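D-mandelate dehydrogenase (Rhodotorula graminis, PDB 2W2K) probably acts as an NAD(P)-dependent dehydrogenase of the D-isomer specific 2-hydroxyacid family, interconverting D-mandelate and its 2-keto acid. Local coordinates at residues A241-M246 and G273-A278. Numbering follows the deposited sequence.
Sequences AFFAAM and GKLLSA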
ATOM      1  N   ALA B 241     -21.297 -20.055  -0.644  1.00 12.20           N
ATOM      2  CA  ALA B 241     -22.410 -19.308   0.031  1.00 10.12           C
ATOM      3  C   ALA B 241     -21.978 -17.902   0.509  1.00  9.95           C
ATOM      4  O   ALA B 241     -22.769 -16.928   0.491  1.00  7.73           O
ATOM      5  CB  ALA B 241     -22.963 -20.114   1.200  1.00 11.40           C
ATOM      6  N   PHE B 242     -20.723 -17.799   0.938  1.00  8.51           N
ATOM      7  CA  PHE B 242     -20.172 -16.515   1.380  1.00  7.81           C
ATOM      8  C   PHE B 242     -20.128 -15.525   0.215  1.00  8.12           C
ATOM      9  O   PHE B 242     -20.578 -14.367   0.364  1.00  6.87           O
ATOM     10  CB  PHE B 242     -18.761 -16.680   1.971  1.00  8.57           C
ATOM     11  CG  PHE B 242     -18.231 -15.425   2.658  1.00  9.06           C
ATOM     12  CD1 PHE B 242     -18.389 -15.258   4.023  1.00  7.15           C
ATOM     13  CD2 PHE B 242     -17.581 -14.415   1.923  1.00  8.56           C
ATOM     14  CE1 PHE B 242     -17.921 -14.097   4.689  1.00  5.69           C
ATOM     15  CE2 PHE B 242     -17.068 -13.252   2.580  1.00  6.82           C
ATOM     16  CZ  PHE B 242     -17.258 -13.090   3.973  1.00  5.14           C
ATOM     17  N   PHE B 243     -19.587 -15.962  -0.926  1.00  8.48           N
ATOM     18  CA  PHE B 243     -19.511 -15.106  -2.120  1.00  8.14           C
ATOM     19  C   PHE B 243     -20.911 -14.735  -2.649  1.00  9.38           C
ATOM     20  O   PHE B 243     -21.143 -13.569  -3.059  1.00  7.49           O
ATOM     21  CB  PHE B 243     -18.636 -15.708  -3.232  1.00  8.27           C
ATOM     22  CG  PHE B 243     -17.165 -15.806  -2.876  1.00  9.62           C
ATOM     23  CD1 PHE B 243     -16.426 -14.650  -2.535  1.00 10.21           C
ATOM     24  CD2 PHE B 243     -16.512 -17.044  -2.878  1.00 11.00           C
ATOM     25  CE1 PHE B 243     -15.056 -14.729  -2.188  1.00  8.41           C
ATOM     26  CE2 PHE B 243     -15.138 -17.138  -2.540  1.00 11.00           C
ATOM     27  CZ  PHE B 243     -14.411 -15.976  -2.204  1.00 11.41           C
ATOM     28  N   ALA B 244     -21.842 -15.699  -2.620  1.00  6.36           N
ATOM     29  CA  ALA B 244     -23.252 -15.392  -2.979  1.00  9.10           C
ATOM     30  C   ALA B 244     -23.840 -14.241  -2.161  1.00 10.21           C
ATOM     31  O   ALA B 244     -24.643 -13.406  -2.689  1.00 10.33           O
ATOM     32  CB  ALA B 244     -24.157 -16.674  -2.898  1.00 10.43           C
ATOM     33  N   ALA B 245     -23.441 -14.163  -0.885  1.00  9.30           N
ATOM     34  CA  ALA B 245     -23.919 -13.100   0.033  1.00 10.36           C
ATOM     35  C   ALA B 245     -23.251 -11.729  -0.160  1.00 10.33           C
ATOM     36  O   ALA B 245     -23.824 -10.715   0.246  1.00  7.04           O
ATOM     37  CB  ALA B 245     -23.838 -13.551   1.528  1.00 10.63           C
ATOM     38  N   MET B 246     -22.080 -11.689  -0.818  1.00  8.03           N
ATOM     39  CA  MET B 246     -21.372 -10.414  -1.059  1.00  9.86           C
ATOM     40  C   MET B 246     -22.075  -9.489  -2.064  1.00 13.69           C
ATOM     41  O   MET B 246     -22.855  -9.945  -2.910  1.00 12.42           O
ATOM     42  CB  MET B 246     -19.901 -10.668  -1.477  1.00  7.19           C
ATOM     43  CG  MET B 246     -19.060 -11.299  -0.346  1.00  6.61           C
ATOM     44  SD  MET B 246     -17.303 -11.534  -0.769  1.00 11.22           S
ATOM     45  CE  MET B 246     -16.675  -9.842  -0.627  1.00 10.83           C
ATOM     46  N   GLY B 273     -18.233 -11.703 -12.306  1.00 13.42           N
ATOM     47  CA  GLY B 273     -18.333 -10.274 -11.983  1.00 15.48           C
ATOM     48  C   GLY B 273     -18.836  -9.953 -10.581  1.00 14.06           C
ATOM     49  O   GLY B 273     -19.001  -8.773 -10.234  1.00 12.11           O
ATOM     50  N   LYS B 274     -19.118 -10.982  -9.775  1.00 10.90           N
ATOM     51  CA  LYS B 274     -19.533 -10.745  -8.377  1.00 11.48           C
ATOM     52  C   LYS B 274     -18.440  -9.964  -7.651  1.00 11.07           C
ATOM     53  O   LYS B 274     -18.726  -8.983  -6.939  1.00 11.72           O
ATOM     54  CB  LYS B 274     -19.871 -12.055  -7.633  1.00 13.56           C
ATOM     55  CG  LYS B 274     -19.889 -11.961  -6.074  1.00 15.30           C
ATOM     56  CD  LYS B 274     -20.906 -10.940  -5.510  1.00 15.30           C
ATOM     57  CE  LYS B 274     -22.352 -11.212  -5.920  1.00 17.90           C
ATOM     58  NZ  LYS B 274     -22.979 -12.298  -5.096  1.00 14.07           N
ATOM     59  N   LEU B 275     -17.197 -10.417  -7.817  1.00  8.95           N
ATOM     60  CA  LEU B 275     -16.028  -9.684  -7.309  1.00  8.12           C
ATOM     61  C   LEU B 275     -15.368  -8.872  -8.420  1.00  9.58           C
ATOM     62  O   LEU B 275     -15.184  -9.386  -9.525  1.00  9.92           O
ATOM     63  CB  LEU B 275     -14.990 -10.671  -6.720  1.00 11.87           C
ATOM     64  CG  LEU B 275     -15.343 -11.490  -5.464  1.00 12.45           C
ATOM     65  CD1 LEU B 275     -14.261 -12.527  -5.220  1.00 14.79           C
ATOM     66  CD2 LEU B 275     -15.523 -10.611  -4.220  1.00 14.09           C
ATOM     67  N   LEU B 276     -15.033  -7.605  -8.131  1.00  5.94           N
ATOM     68  CA  LEU B 276     -14.190  -6.783  -9.011  1.00  8.95           C
ATOM     69  C   LEU B 276     -12.716  -7.213  -8.972  1.00  8.42           C
ATOM     70  O   LEU B 276     -12.024  -7.292 -10.029  1.00  8.14           O
ATOM     71  CB  LEU B 276     -14.308  -5.297  -8.609  1.00  7.45           C
ATOM     72  CG  LEU B 276     -13.383  -4.306  -9.351  1.00 10.25           C
ATOM     73  CD1 LEU B 276     -13.811  -4.224 -10.832  1.00 12.32           C
ATOM     74  CD2 LEU B 276     -13.375  -2.926  -8.691  1.00 11.31           C
ATOM     75  N   SER B 277     -12.230  -7.471  -7.759  1.00  9.49           N
ATOM     76  CA  SER B 277     -10.788  -7.651  -7.521  1.00  9.19           C
ATOM     77  C   SER B 277     -10.540  -8.465  -6.236  1.00 10.64           C
ATOM     78  O   SER B 277     -11.429  -8.569  -5.353  1.00  7.17           O
ATOM     79  CB  SER B 277     -10.076  -6.277  -7.457  1.00  8.57           C
ATOM     80  OG  SER B 277     -10.703  -5.436  -6.490  1.00  9.73           O
ATOM     81  N   ALA B 278      -9.357  -9.078  -6.156  1.00  8.25           N
ATOM     82  CA  ALA B 278      -8.949  -9.869  -4.964  1.00  8.79           C
ATOM     83  C   ALA B 278      -7.433  -9.812  -4.759  1.00  7.42           C
ATOM     84  O   ALA B 278      -6.680  -9.584  -5.725  1.00  5.86           O
ATOM     85  CB  ALA B 278      -9.440 -11.347  -5.081  1.00  5.73           C
TER
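Leu275 sets its two methyls against Phe243 of helix 240-245 and Met246 just beyond it: CD1 lies 3.8 Å from Phe243 CE1, oblique to the ring. Its CD2 meets Met246 CE at 3.9 Å. A bend at chi3 (76°) brings the Met246 methyl to CD2 of this leucine. Beside the apolar patch, Lys274 runs its chain to the carbonyls at the C-terminal end of the helix. Its CG is anti to the backbone N (chi1 162°), and bends at the next three torsions fold the chain so that NZ donates to Phe243 O at 3.0 Å and, weakly, to Met246 O at 3.2 Å. Phe243 O is gripped from opposite faces of its plane, by Lys274 NZ and by Met246 N of its own last turn. A methionine in place of Lys274 would probably leave the helix end without this charged donor, Phe243 O retaining the bond from Met246 N but losing the lysine's. The contact links the end of helix 240-245 to the chain leading into strand 275-280, across the intervening strand 250-254 and helix 263-271 of the Rossmann-type NAD-binding domain: Leu275 also packs on Ile252 of strand 250-254, and Leu266 of helix 263-271 touches both Phe243 and Leu275.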